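PDB 6D2S: HTH-type transcriptional regulator PrpR from Mycobacterium tuberculosis, which regulates expression of the enzymes that break down short-chain fatty acids through the glyoxylate and methylcitrate cycles, and is required for growth in macrophages and for assimilating cholesterol-derived propionate. Local coordinates for residues R8-F11 and Y12-N16; R87-Q90 and I91-L95; Q113-T116 and E117-G120; V166-R169 and L170-L173; M234-G237 and R238-W242. All blocks are in the same frame, centred on the assembly; numbering follows the deposited sequence.

Contact 1: residues R8-F11 and Y12-N16; sequences RDFF and YDRNN. With CA (calcium ion), chain B; NA (sodium ion), chain G.
The carboxylates of D9 and D13, one helical turn apart, clasp a calcium ion from the same side of helix 3-13. Each side chain gives both oxygens to the metal. D9 OD1 lies 2.4 Å from calcium and D13 OD1 also 2.4 Å. The two carboxylate planes stand 80° apart. The shared cation probably offsets the repulsion between the two acids.

On another side of the helix, R14 folds back over F10. Its guanidinium lies flat on one face of the F10 ring, with centres 3.8 Å apart and planes at 8°, a stack with cation-pi character. R14 NH1 donates to F10 O at 2.9 Å, in the carbonyl plane and on a lone pair. R14 NH2 is satisfied by T110 OG1.

F11 O takes two donors from opposite faces of its plane. N16 N reaches F11 O at 2.9 Å and R14 N reaches F11 O at 3.0 Å. Y12 O accepts from N15 N and from a water. That water binds the sodium ion, which is also bound by N15 OD1 (2.6 Å), S199 O and two further waters. Y12 OH donates to T201 O.

N15 has a positive phi of 60°. The pair of bonds N16 N to F11 O and N15 N to Y12 O ends the helix in a Schellman motif, flanked by the calcium and sodium sites.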
loop_
_atom_site.group_PDB
_atom_site.type_symbol
_atom_site.label_atom_id
_atom_site.label_comp_id
_atom_site.label_asym_id
_atom_site.label_seq_id
_atom_site.Cartn_x
_atom_site.Cartn_y
_atom_site.Cartn_z
ATOM N N ARG A 8 -13.777 -4.559 1.477
ATOM C CA ARG A 8 -13.173 -4.324 2.787
ATOM C C ARG A 8 -13.297 -5.559 3.673
ATOM O O ARG A 8 -12.331 -5.949 4.337
ATOM C CB ARG A 8 -13.816 -3.118 3.471
ATOM C CG ARG A 8 -13.221 -2.809 4.844
ATOM C CD ARG A 8 -13.957 -1.668 5.556
ATOM N NE ARG A 8 -15.338 -2.006 5.901
ATOM C CZ ARG A 8 -16.410 -1.420 5.374
ATOM N NH1 ARG A 8 -16.269 -0.453 4.477
ATOM N NH2 ARG A 8 -17.625 -1.796 5.752
ATOM N N ASP A 9 -14.477 -6.190 3.686
ATOM C CA ASP A 9 -14.631 -7.426 4.451
ATOM C C ASP A 9 -13.730 -8.528 3.904
ATOM O O ASP A 9 -13.164 -9.317 4.675
ATOM C CB ASP A 9 -16.089 -7.890 4.462
ATOM C CG ASP A 9 -16.316 -9.024 5.448
ATOM O OD1 ASP A 9 -15.736 -8.967 6.554
ATOM O OD2 ASP A 9 -17.061 -9.976 5.149
ATOM N N PHE A 10 -13.591 -8.605 2.578
ATOM C CA PHE A 10 -12.722 -9.609 1.969
ATOM C C PHE A 10 -11.304 -9.519 2.536
ATOM O O PHE A 10 -10.702 -10.529 2.930
ATOM C CB PHE A 10 -12.720 -9.424 0.447
ATOM C CG PHE A 10 -11.828 -10.387 -0.285
ATOM C CD1 PHE A 10 -12.331 -11.581 -0.772
ATOM C CD2 PHE A 10 -10.484 -10.091 -0.491
ATOM C CE1 PHE A 10 -11.505 -12.473 -1.448
ATOM C CE2 PHE A 10 -9.651 -10.984 -1.162
ATOM C CZ PHE A 10 -10.161 -12.171 -1.635
ATOM N N PHE A 11 -10.752 -8.311 2.591
ATOM C CA PHE A 11 -9.410 -8.182 3.144
ATOM C C PHE A 11 -9.413 -8.368 4.661
ATOM O O PHE A 11 -8.490 -8.987 5.206
ATOM C CB PHE A 11 -8.791 -6.849 2.733
ATOM C CG PHE A 11 -8.241 -6.851 1.317
ATOM C CD1 PHE A 11 -6.960 -7.320 1.055
ATOM C CD2 PHE A 11 -9.019 -6.408 0.253
ATOM C CE1 PHE A 11 -6.457 -7.325 -0.255
ATOM C CE2 PHE A 11 -8.534 -6.421 -1.048
ATOM C CZ PHE A 11 -7.245 -6.879 -1.299
ATOM N N TYR A 12 -10.451 -7.881 5.350
ATOM C CA TYR A 12 -10.531 -8.044 6.803
ATOM C C TYR A 12 -10.481 -9.516 7.198
ATOM O O TYR A 12 -9.762 -9.909 8.134
ATOM C CB TYR A 12 -11.812 -7.411 7.350
ATOM C CG TYR A 12 -11.986 -7.665 8.828
ATOM C CD1 TYR A 12 -11.280 -6.905 9.760
ATOM C CD2 TYR A 12 -12.800 -8.687 9.300
ATOM C CE1 TYR A 12 -11.398 -7.130 11.123
ATOM C CE2 TYR A 12 -12.921 -8.918 10.677
ATOM C CZ TYR A 12 -12.211 -8.134 11.574
ATOM O OH TYR A 12 -12.319 -8.360 12.935
ATOM N N ASP A 13 -11.278 -10.339 6.517
ATOM C CA ASP A 13 -11.344 -11.767 6.809
ATOM C C ASP A 13 -10.018 -12.458 6.587
ATOM O O ASP A 13 -9.806 -13.557 7.114
ATOM C CB ASP A 13 -12.404 -12.432 5.930
ATOM C CG ASP A 13 -13.802 -12.050 6.335
ATOM O OD1 ASP A 13 -13.940 -11.490 7.441
ATOM O OD2 ASP A 13 -14.752 -12.287 5.552
ATOM N N ARG A 14 -9.132 -11.855 5.798
ATOM C CA ARG A 14 -7.832 -12.437 5.515
ATOM C C ARG A 14 -6.713 -11.735 6.281
ATOM O O ARG A 14 -5.539 -11.900 5.934
ATOM C CB ARG A 14 -7.587 -12.424 4.002
ATOM C CG ARG A 14 -8.460 -13.474 3.261
ATOM C CD ARG A 14 -8.774 -13.154 1.783
ATOM N NE ARG A 14 -9.713 -14.161 1.254
ATOM C CZ ARG A 14 -11.016 -14.180 1.530
ATOM N NH1 ARG A 14 -11.542 -13.239 2.306
ATOM N NH2 ARG A 14 -11.801 -15.143 1.055
ATOM N N ASN A 15 -7.060 -10.964 7.324
ATOM C CA ASN A 15 -6.079 -10.234 8.148
ATOM C C ASN A 15 -5.258 -9.243 7.325
ATOM O O ASN A 15 -4.104 -8.950 7.659
ATOM C CB ASN A 15 -5.143 -11.201 8.874
ATOM C CG ASN A 15 -5.889 -12.144 9.791
ATOM O OD1 ASN A 15 -6.661 -11.707 10.648
ATOM N ND2 ASN A 15 -5.677 -13.444 9.607
ATOM N N ASN A 16 -5.838 -8.730 6.239
ATOM C CA ASN A 16 -5.168 -7.758 5.373
ATOM C C ASN A 16 -3.848 -8.296 4.825
ATOM O O ASN A 16 -2.915 -7.531 4.556
ATOM C CB ASN A 16 -4.939 -6.433 6.108
ATOM C CG ASN A 16 -6.240 -5.695 6.408
ATOM O OD1 ASN A 16 -7.198 -5.760 5.639
ATOM N ND2 ASN A 16 -6.274 -4.988 7.526
HETATM CA CA CA B . -16.320 -11.257 7.181
HETATM NA NA NA G . -7.895 -9.901 12.115
HETATM O O HOH W 1 -8.135 -8.485 10.049
HETATM O O HOH W 2 -6.411 -10.153 13.968
HETATM O O HOH W 3 -9.296 -8.698 13.156
#

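Contact 2: residues R87-Q90 and I91-L95; sequences RAFQ and IATQL
T93 turns its hydroxyl back on F89, one turn earlier in helix 84-99. T93 OG1 is anti to its own carbonyl carbon (chi1 -65°), which sets it beside the carbonyl of F89. It donates to F89 O at 2.9 Å. T93 N donates to the same oxygen, also at 2.9 Å from F89 O, but from the opposite face of the carbonyl plane. The hydroxyl lies oblique to the F89 ring, with OG1 3.7 Å from F89 CE2.

I91 packs tightly on the backbone of R87. Its CG1 branch comes within 3.2 Å of R87 O, while I91 N donates to that oxygen at 3.0 Å. The I91 side chain then meets L43 and M47 of helix 39-51. A92 and T93 both touch A131 of helix 116-135.

The looser side is the packing of R87 against I91-L95. R87 is the only partly exposed residue here, and its extended side chain leads away. Its polar end is held elsewhere, by H80 O and L82 O. Q90 is buried; its side chain is bent and touches V78, and OE1 accepts from R67 NH1.

A side-chain hydroxyl bonded to the carbonyl four residues back is a familiar bond of serine and threonine in helices, here within the IrrE N-terminal-like domain.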
loop_
_atom_site.group_PDB
_atom_site.type_symbol
_atom_site.label_atom_id
_atom_site.label_comp_id
_atom_site.label_asym_id
_atom_site.label_seq_id
_atom_site.Cartn_x
_atom_site.Cartn_y
_atom_site.Cartn_z
ATOM N N ARG A 87 6.171 4.662 -10.968
ATOM C CA ARG A 87 6.336 3.928 -12.221
ATOM C C ARG A 87 6.425 2.429 -11.952
ATOM O O ARG A 87 5.733 1.626 -12.584
ATOM C CB ARG A 87 7.580 4.416 -12.966
ATOM C CG ARG A 87 7.472 5.859 -13.442
ATOM C CD ARG A 87 8.736 6.320 -14.163
ATOM N NE ARG A 87 8.630 7.724 -14.559
ATOM C CZ ARG A 87 9.458 8.332 -15.407
ATOM N NH1 ARG A 87 10.454 7.655 -15.964
ATOM N NH2 ARG A 87 9.282 9.614 -15.714
ATOM N N ALA A 88 7.283 2.036 -11.010
ATOM C CA ALA A 88 7.391 0.625 -10.657
ATOM C C ALA A 88 6.051 0.075 -10.189
ATOM O O ALA A 88 5.656 -1.037 -10.570
ATOM C CB ALA A 88 8.446 0.435 -9.564
ATOM N N PHE A 89 5.343 0.839 -9.352
ATOM C CA PHE A 89 4.052 0.378 -8.837
ATOM C C PHE A 89 3.072 0.087 -9.971
ATOM O O PHE A 89 2.374 -0.938 -9.959
ATOM C CB PHE A 89 3.480 1.422 -7.875
ATOM C CG PHE A 89 2.286 0.941 -7.106
ATOM C CD1 PHE A 89 2.444 0.351 -5.857
ATOM C CD2 PHE A 89 1.018 1.113 -7.616
ATOM C CE1 PHE A 89 1.341 -0.073 -5.136
ATOM C CE2 PHE A 89 -0.099 0.681 -6.910
ATOM C CZ PHE A 89 0.065 0.092 -5.675
ATOM N N GLN A 90 3.021 0.967 -10.967
ATOM C CA GLN A 90 2.134 0.747 -12.106
ATOM C C GLN A 90 2.525 -0.501 -12.886
ATOM O O GLN A 90 1.657 -1.269 -13.313
ATOM C CB GLN A 90 2.154 1.963 -13.031
ATOM C CG GLN A 90 1.562 3.199 -12.406
ATOM C CD GLN A 90 0.147 2.963 -11.906
ATOM O OE1 GLN A 90 -0.710 2.484 -12.650
ATOM N NE2 GLN A 90 -0.107 3.316 -10.648
ATOM N N ILE A 91 3.826 -0.687 -13.131
ATOM C CA ILE A 91 4.276 -1.832 -13.914
ATOM C C ILE A 91 3.984 -3.123 -13.174
ATOM O O ILE A 91 3.533 -4.111 -13.768
ATOM C CB ILE A 91 5.776 -1.702 -14.243
ATOM C CG1 ILE A 91 6.033 -0.413 -15.023
ATOM C CG2 ILE A 91 6.250 -2.929 -15.033
ATOM C CD1 ILE A 91 7.533 0.045 -14.988
ATOM N N ALA A 92 4.234 -3.140 -11.861
ATOM C CA ALA A 92 3.979 -4.350 -11.093
ATOM C C ALA A 92 2.487 -4.634 -10.980
ATOM O O ALA A 92 2.084 -5.804 -10.925
ATOM C CB ALA A 92 4.623 -4.228 -9.698
ATOM N N THR A 93 1.657 -3.589 -10.967
ATOM C CA THR A 93 0.213 -3.799 -11.001
ATOM C C THR A 93 -0.194 -4.502 -12.288
ATOM O O THR A 93 -0.934 -5.492 -12.258
ATOM C CB THR A 93 -0.532 -2.472 -10.841
ATOM O OG1 THR A 93 -0.269 -1.933 -9.542
ATOM C CG2 THR A 93 -2.055 -2.691 -10.969
ATOM N N GLN A 94 0.332 -4.039 -13.433
ATOM C CA GLN A 94 0.032 -4.703 -14.700
ATOM C C GLN A 94 0.614 -6.113 -14.744
ATOM O O GLN A 94 0.003 -7.022 -15.322
ATOM C CB GLN A 94 0.561 -3.872 -15.877
ATOM C CG GLN A 94 0.038 -4.345 -17.231
ATOM C CD GLN A 94 -1.459 -4.155 -17.340
ATOM O OE1 GLN A 94 -2.188 -5.032 -17.827
ATOM N NE2 GLN A 94 -1.932 -3.001 -16.884
ATOM N N LEU A 95 1.788 -6.318 -14.133
ATOM C CA LEU A 95 2.371 -7.656 -14.062
ATOM C C LEU A 95 1.424 -8.624 -13.361
ATOM O O LEU A 95 1.251 -9.772 -13.795
ATOM C CB LEU A 95 3.717 -7.605 -13.330
ATOM C CG LEU A 95 4.322 -8.922 -12.805
ATOM C CD1 LEU A 95 4.455 -9.958 -13.885
ATOM C CD2 LEU A 95 5.689 -8.661 -12.145
#

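Contact 3: residues Q113-T116 and E117-G120; sequences QLST and EARG
S115 OG sits between its backbone N and carbonyl carbon (chi1 67°), where it faces A118 N at the start of helix 116-135. R119 CG is anti to its carbonyl carbon (chi1 -64°), and the chain then runs extended to NE, back along the helix start to L114.

S115 OG accepts from A118 N at 3.1 Å. The same hydroxyl has a second partner, E6 OE2 of helix 3-13.

In the conformer described here, R119 NE donates to L114 O at 2.7 Å, from above the carbonyl plane and not on a lone pair. R119 NH2 adds a weak bond to the same oxygen. One guanidinium face is covered by L114 CB, offset toward the rim. The aliphatic part of R119 also packs here, with R119 CG 3.6 Å from L114 CB.

Deeper in, L114 CD2 meets A118 CB at 3.8 Å. L114 continues onto F10 and E6 of helix 3-13 and onto V108 of helix 101-109. The first backbone bonds of the helix follow, R119 N to S115 O at 2.8 Å and G120 N to T116 O at 3.1 Å.

With OG accepting from A118 N, S115 is the N-cap of helix 116-135, and R119 closes over L114.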
loop_
_atom_site.group_PDB
_atom_site.type_symbol
_atom_site.label_atom_id
_atom_site.label_comp_id
_atom_site.label_asym_id
_atom_site.label_seq_id
_atom_site.Cartn_x
_atom_site.Cartn_y
_atom_site.Cartn_z
ATOM N N GLN A 113 -19.719 -14.889 -1.618
ATOM C CA GLN A 113 -20.797 -13.899 -1.591
ATOM C C GLN A 113 -20.554 -12.685 -2.487
ATOM O O GLN A 113 -21.506 -11.945 -2.763
ATOM C CB GLN A 113 -21.025 -13.405 -0.149
ATOM C CG GLN A 113 -21.592 -14.453 0.816
ATOM C CD GLN A 113 -21.630 -13.962 2.266
ATOM O OE1 GLN A 113 -20.664 -13.368 2.754
ATOM N NE2 GLN A 113 -22.755 -14.198 2.952
ATOM N N LEU A 114 -19.324 -12.465 -2.947
ATOM C CA LEU A 114 -18.987 -11.237 -3.668
ATOM C C LEU A 114 -19.887 -11.026 -4.879
ATOM O O LEU A 114 -20.089 -11.944 -5.680
ATOM C CB LEU A 114 -17.522 -11.274 -4.121
ATOM C CG LEU A 114 -16.442 -11.162 -3.031
ATOM C CD1 LEU A 114 -15.033 -11.333 -3.603
ATOM C CD2 LEU A 114 -16.538 -9.813 -2.315
ATOM N N SER A 115 -20.407 -9.806 -5.027
ATOM C CA SER A 115 -21.125 -9.431 -6.247
ATOM C C SER A 115 -20.136 -9.278 -7.409
ATOM O O SER A 115 -18.921 -9.237 -7.213
ATOM C CB SER A 115 -21.877 -8.120 -6.041
ATOM O OG SER A 115 -20.936 -7.064 -5.885
ATOM N N THR A 116 -20.659 -9.182 -8.639
ATOM C CA THR A 116 -19.777 -8.954 -9.787
ATOM C C THR A 116 -18.982 -7.671 -9.624
ATOM O O THR A 116 -17.776 -7.637 -9.889
ATOM C CB THR A 116 -20.570 -8.895 -11.099
ATOM O OG1 THR A 116 -21.087 -10.189 -11.401
ATOM C CG2 THR A 116 -19.662 -8.442 -12.250
ATOM N N GLU A 117 -19.654 -6.584 -9.241
ATOM C CA GLU A 117 -18.931 -5.331 -9.074
ATOM C C GLU A 117 -17.837 -5.479 -8.028
ATOM O O GLU A 117 -16.718 -4.979 -8.213
ATOM C CB GLU A 117 -19.896 -4.207 -8.690
ATOM C CG GLU A 117 -19.184 -2.884 -8.476
ATOM C CD GLU A 117 -20.125 -1.767 -8.074
ATOM O OE1 GLU A 117 -19.647 -0.623 -7.912
ATOM O OE2 GLU A 117 -21.335 -2.036 -7.919
ATOM N N ALA A 118 -18.131 -6.191 -6.936
ATOM C CA ALA A 118 -17.121 -6.385 -5.894
ATOM C C ALA A 118 -15.968 -7.243 -6.391
ATOM O O ALA A 118 -14.812 -7.013 -6.015
ATOM C CB ALA A 118 -17.734 -7.021 -4.649
ATOM N N ARG A 119 -16.257 -8.256 -7.220
ATOM C CA ARG A 119 -15.172 -9.068 -7.764
ATOM C C ARG A 119 -14.231 -8.226 -8.623
ATOM O O ARG A 119 -13.011 -8.422 -8.587
ATOM C CB ARG A 119 -15.752 -10.252 -8.544
ATOM C CG ARG A 119 -16.536 -11.191 -7.627
ATOM C CD ARG A 119 -17.390 -12.235 -8.352
ATOM N NE ARG A 119 -18.260 -12.910 -7.388
ATOM C CZ ARG A 119 -17.995 -14.085 -6.825
ATOM N NH1 ARG A 119 -16.886 -14.743 -7.143
ATOM N NH2 ARG A 119 -18.837 -14.602 -5.934
ATOM N N GLY A 120 -14.775 -7.276 -9.389
ATOM C CA GLY A 120 -13.919 -6.396 -10.175
ATOM C C GLY A 120 -13.097 -5.452 -9.314
ATOM O O GLY A 120 -11.923 -5.189 -9.605
#

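Contact 4: residues V166-R169 and L170-L173; sequences VCHR and LSTL
T172 and R169 meet where helix 163-170 ends and a type I beta turn, L170 to L173, leads the chain away. The bonds here close the last helical turn.

Backbone bonds come first. L170 N donates to V166 O and S171 N to C167 O. T172 N then donates to R169 O at 2.9 Å, from above the carbonyl plane.

Hydroxyl bonds add a second layer. S171 OG donates to H168 O at 2.7 Å. It lies between its backbone N and carbonyl carbon (chi1 80°), a position that turns it back to the helix and over one face of the H168 ring. T172 OG1 takes the same kind of position and donates to R169 O. That oxygen is thus held by both the amide and the hydroxyl of T172.

Van der Waals contacts are simpler. V166 and L170 form an apolar pair, side by side, with V166 CG1 3.9 Å from L170 CD1. The T172 methyl CG2 touches the H168 ring at CE1, 3.8 Å away, the two side chains crossing at about a right angle.

The charged group is buried R169. Its guanidinium forms a salt bridge with D22, and NE donates to L136 O. L173 CD2 lies over one guanidinium face. At the edge, R169 NH1 donates to T172 OG1 at 2.9 Å.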
loop_
_atom_site.group_PDB
_atom_site.type_symbol
_atom_site.label_atom_id
_atom_site.label_comp_id
_atom_site.label_asym_id
_atom_site.label_seq_id
_atom_site.Cartn_x
_atom_site.Cartn_y
_atom_site.Cartn_z
ATOM N N VAL A 166 4.224 3.122 1.940
ATOM C CA VAL A 166 4.833 2.507 3.123
ATOM C C VAL A 166 3.764 2.154 4.151
ATOM O O VAL A 166 3.753 1.049 4.700
ATOM C CB VAL A 166 5.890 3.439 3.743
ATOM C CG1 VAL A 166 6.439 2.823 5.042
ATOM C CG2 VAL A 166 7.037 3.725 2.747
ATOM N N CYS A 167 2.878 3.108 4.461
ATOM C CA CYS A 167 1.863 2.865 5.493
ATOM C C CYS A 167 0.993 1.675 5.130
ATOM O O CYS A 167 0.696 0.819 5.973
ATOM C CB CYS A 167 0.981 4.093 5.696
ATOM S SG CYS A 167 1.762 5.448 6.521
ATOM N N HIS A 168 0.540 1.617 3.881
ATOM C CA HIS A 168 -0.295 0.490 3.505
ATOM C C HIS A 168 0.463 -0.815 3.667
ATOM O O HIS A 168 -0.070 -1.789 4.213
ATOM C CB HIS A 168 -0.819 0.635 2.077
ATOM C CG HIS A 168 -1.830 -0.411 1.729
ATOM N ND1 HIS A 168 -1.476 -1.670 1.295
ATOM C CD2 HIS A 168 -3.183 -0.406 1.807
ATOM C CE1 HIS A 168 -2.566 -2.390 1.099
ATOM N NE2 HIS A 168 -3.615 -1.646 1.404
ATOM N N ARG A 169 1.724 -0.859 3.229
ATOM C CA ARG A 169 2.480 -2.099 3.381
ATOM C C ARG A 169 2.663 -2.472 4.853
ATOM O O ARG A 169 2.574 -3.653 5.219
ATOM C CB ARG A 169 3.840 -1.992 2.689
ATOM C CG ARG A 169 4.590 -3.308 2.668
ATOM C CD ARG A 169 3.923 -4.323 1.712
ATOM N NE ARG A 169 4.779 -5.490 1.441
ATOM C CZ ARG A 169 4.402 -6.764 1.582
ATOM N NH1 ARG A 169 3.186 -7.067 2.030
ATOM N NH2 ARG A 169 5.246 -7.748 1.267
ATOM N N LEU A 170 2.945 -1.493 5.712
ATOM C CA LEU A 170 3.080 -1.812 7.134
ATOM C C LEU A 170 1.802 -2.459 7.667
ATOM O O LEU A 170 1.855 -3.368 8.509
ATOM C CB LEU A 170 3.426 -0.550 7.937
ATOM C CG LEU A 170 4.833 0.032 7.742
ATOM C CD1 LEU A 170 4.940 1.417 8.391
ATOM C CD2 LEU A 170 5.876 -0.911 8.356
ATOM N N SER A 171 0.654 -2.034 7.161
ATOM C CA SER A 171 -0.624 -2.582 7.610
ATOM C C SER A 171 -0.913 -3.976 7.050
ATOM O O SER A 171 -1.929 -4.572 7.431
ATOM C CB SER A 171 -1.769 -1.634 7.233
ATOM O OG SER A 171 -2.155 -1.787 5.870
ATOM N N THR A 172 -0.069 -4.506 6.170
ATOM C CA THR A 172 -0.247 -5.854 5.636
ATOM C C THR A 172 0.676 -6.886 6.273
ATOM O O THR A 172 0.673 -8.037 5.830
ATOM C CB THR A 172 -0.017 -5.888 4.109
ATOM O OG1 THR A 172 1.368 -5.615 3.809
ATOM C CG2 THR A 172 -0.919 -4.875 3.392
ATOM N N LEU A 173 1.495 -6.515 7.263
ATOM C CA LEU A 173 2.530 -7.426 7.766
ATOM C C LEU A 173 1.941 -8.428 8.762
ATOM O O LEU A 173 2.295 -8.469 9.941
ATOM C CB LEU A 173 3.689 -6.643 8.385
ATOM C CG LEU A 173 4.399 -5.695 7.414
ATOM C CD1 LEU A 173 5.636 -5.086 8.061
ATOM C CD2 LEU A 173 4.761 -6.397 6.090
#

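Contact 5: residues M234-G237 and R238-W242; sequences MPDG and RSYFW
D236 OD2 accepts from Y240 OH at 2.8 Å, on the syn side of the carboxylate and somewhat out of its plane. The other oxygen, D236 OD1, accepts from R238 N at 3.0 Å, met from above the carboxylate plane. It also lies at the edge of the Y240 ring. The two bonds fix the rotation of the carboxylate, whose plane is 27° from that ring.

M234 comes in over a face of Y240. Its SD is 4.5 Å from the Y240 centroid and 14° off the ring normal. The same sulfur lies at the edge of W242, 3.8 Å from CZ2. One methionine thus makes two Met-aromatic contacts.

The backbone sets these groups in place. M234 to G237 form a type I beta turn with a G1 beta bulge at G237 (phi 86°), a 3:5 hairpin. M234 N donates to R238 O at 3.0 Å, closing the hairpin between strands 228-233 and 239-247. Further out, R238 forms a salt bridge with D268, and M234, Y240 and W242 all touch I184 of strand 183-189.

Two donors, a phenol and a backbone amide, probably stabilise the negative charge of D236, while M234, Y240 and W242 pack as an apolar cluster against strand 183-189.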
loop_
_atom_site.group_PDB
_atom_site.type_symbol
_atom_site.label_atom_id
_atom_site.label_comp_id
_atom_site.label_asym_id
_atom_site.label_seq_id
_atom_site.Cartn_x
_atom_site.Cartn_y
_atom_site.Cartn_z
ATOM N N MET A 234 -9.429 3.935 21.867
ATOM C CA MET A 234 -10.373 3.388 20.906
ATOM C C MET A 234 -11.527 2.678 21.608
ATOM O O MET A 234 -11.539 2.541 22.837
ATOM C CB MET A 234 -9.653 2.433 19.946
ATOM C CG MET A 234 -8.664 3.141 19.026
ATOM S SD MET A 234 -9.097 3.045 17.276
ATOM C CE MET A 234 -10.618 3.986 17.230
ATOM N N PRO A 235 -12.543 2.245 20.854
ATOM C CA PRO A 235 -13.769 1.747 21.496
ATOM C C PRO A 235 -13.569 0.518 22.367
ATOM O O PRO A 235 -14.492 0.163 23.107
ATOM C CB PRO A 235 -14.689 1.444 20.307
ATOM C CG PRO A 235 -14.206 2.357 19.229
ATOM C CD PRO A 235 -12.712 2.402 19.398
ATOM N N ASP A 236 -12.411 -0.138 22.312
ATOM C CA ASP A 236 -12.150 -1.286 23.173
ATOM C C ASP A 236 -11.631 -0.886 24.549
ATOM O O ASP A 236 -11.424 -1.757 25.398
ATOM C CB ASP A 236 -11.154 -2.242 22.498
ATOM C CG ASP A 236 -9.835 -1.571 22.143
ATOM O OD1 ASP A 236 -9.702 -0.343 22.340
ATOM O OD2 ASP A 236 -8.923 -2.279 21.661
ATOM N N GLY A 237 -11.430 0.402 24.798
ATOM C CA GLY A 237 -10.867 0.845 26.053
ATOM C C GLY A 237 -9.355 0.851 26.103
ATOM O O GLY A 237 -8.787 1.226 27.135
ATOM N N ARG A 238 -8.679 0.453 25.030
ATOM C CA ARG A 238 -7.226 0.505 25.003
ATOM C C ARG A 238 -6.764 1.761 24.280
ATOM O O ARG A 238 -7.477 2.312 23.438
ATOM C CB ARG A 238 -6.651 -0.748 24.338
ATOM C CG ARG A 238 -7.046 -2.023 25.084
ATOM C CD ARG A 238 -6.294 -3.224 24.587
ATOM N NE ARG A 238 -4.852 -3.058 24.724
ATOM C CZ ARG A 238 -4.152 -3.429 25.791
ATOM N NH1 ARG A 238 -4.763 -3.988 26.829
ATOM N NH2 ARG A 238 -2.838 -3.245 25.816
ATOM N N SER A 239 -5.566 2.216 24.636
ATOM C CA SER A 239 -4.977 3.392 24.018
ATOM C C SER A 239 -4.167 2.989 22.798
ATOM O O SER A 239 -3.477 1.967 22.808
ATOM C CB SER A 239 -4.083 4.141 25.004
ATOM O OG SER A 239 -4.837 4.569 26.133
ATOM N N TYR A 240 -4.249 3.813 21.758
ATOM C CA TYR A 240 -3.521 3.597 20.519
ATOM C C TYR A 240 -2.597 4.775 20.274
ATOM O O TYR A 240 -2.951 5.924 20.556
ATOM C CB TYR A 240 -4.478 3.404 19.342
ATOM C CG TYR A 240 -5.169 2.061 19.395
ATOM C CD1 TYR A 240 -4.813 1.027 18.530
ATOM C CD2 TYR A 240 -6.150 1.814 20.344
ATOM C CE1 TYR A 240 -5.443 -0.212 18.609
ATOM C CE2 TYR A 240 -6.782 0.590 20.427
ATOM C CZ TYR A 240 -6.429 -0.417 19.564
ATOM O OH TYR A 240 -7.077 -1.632 19.671
ATOM N N PHE A 241 -1.400 4.471 19.782
ATOM C CA PHE A 241 -0.454 5.489 19.363
ATOM C C PHE A 241 -0.622 5.705 17.863
ATOM O O PHE A 241 -0.570 4.746 17.084
ATOM C CB PHE A 241 0.979 5.071 19.702
ATOM C CG PHE A 241 1.975 6.184 19.562
ATOM C CD1 PHE A 241 2.488 6.815 20.679
ATOM C CD2 PHE A 241 2.372 6.624 18.311
ATOM C CE1 PHE A 241 3.392 7.851 20.557
ATOM C CE2 PHE A 241 3.274 7.666 18.187
ATOM C CZ PHE A 241 3.789 8.270 19.302
ATOM N N TRP A 242 -0.839 6.956 17.469
ATOM C CA TRP A 242 -1.196 7.303 16.103
ATOM C C TRP A 242 -0.123 8.185 15.486
ATOM O O TRP A 242 0.380 9.111 16.130
ATOM C CB TRP A 242 -2.549 8.022 16.058
ATOM C CG TRP A 242 -3.719 7.109 16.308
ATOM C CD1 TRP A 242 -4.341 6.866 17.500
ATOM C CD2 TRP A 242 -4.400 6.314 15.331
ATOM N NE1 TRP A 242 -5.366 5.963 17.322
ATOM C CE2 TRP A 242 -5.426 5.617 15.998
ATOM C CE3 TRP A 242 -4.244 6.131 13.954
ATOM C CZ2 TRP A 242 -6.290 4.750 15.337
ATOM C CZ3 TRP A 242 -5.098 5.267 13.301
ATOM C CH2 TRP A 242 -6.109 4.589 13.994
#

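Overall arrangement
All five contacts are local, so they run in series along the chain and none nests or crosses. Contact 1 ends helix 3-13. Contact 2 lies inside helix 84-99, and contact 3 starts helix 116-135. Contact 4 ends helix 163-170 in a beta turn. Contact 5 closes the hairpin between strands 228-233 and 239-247. Contact 1 packs on contact 3, joining helix 3-13 to the start of helix 116-135, and on contact 4 through N16, joining it to the end of helix 163-170. Contacts 2, 3 and 4 belong to the IrrE N-terminal-like domain. Contact 5 belongs to the C-terminal regulator domain; its centre is about 36 Å from that of contact 2, on the opposite side of the chain's centre.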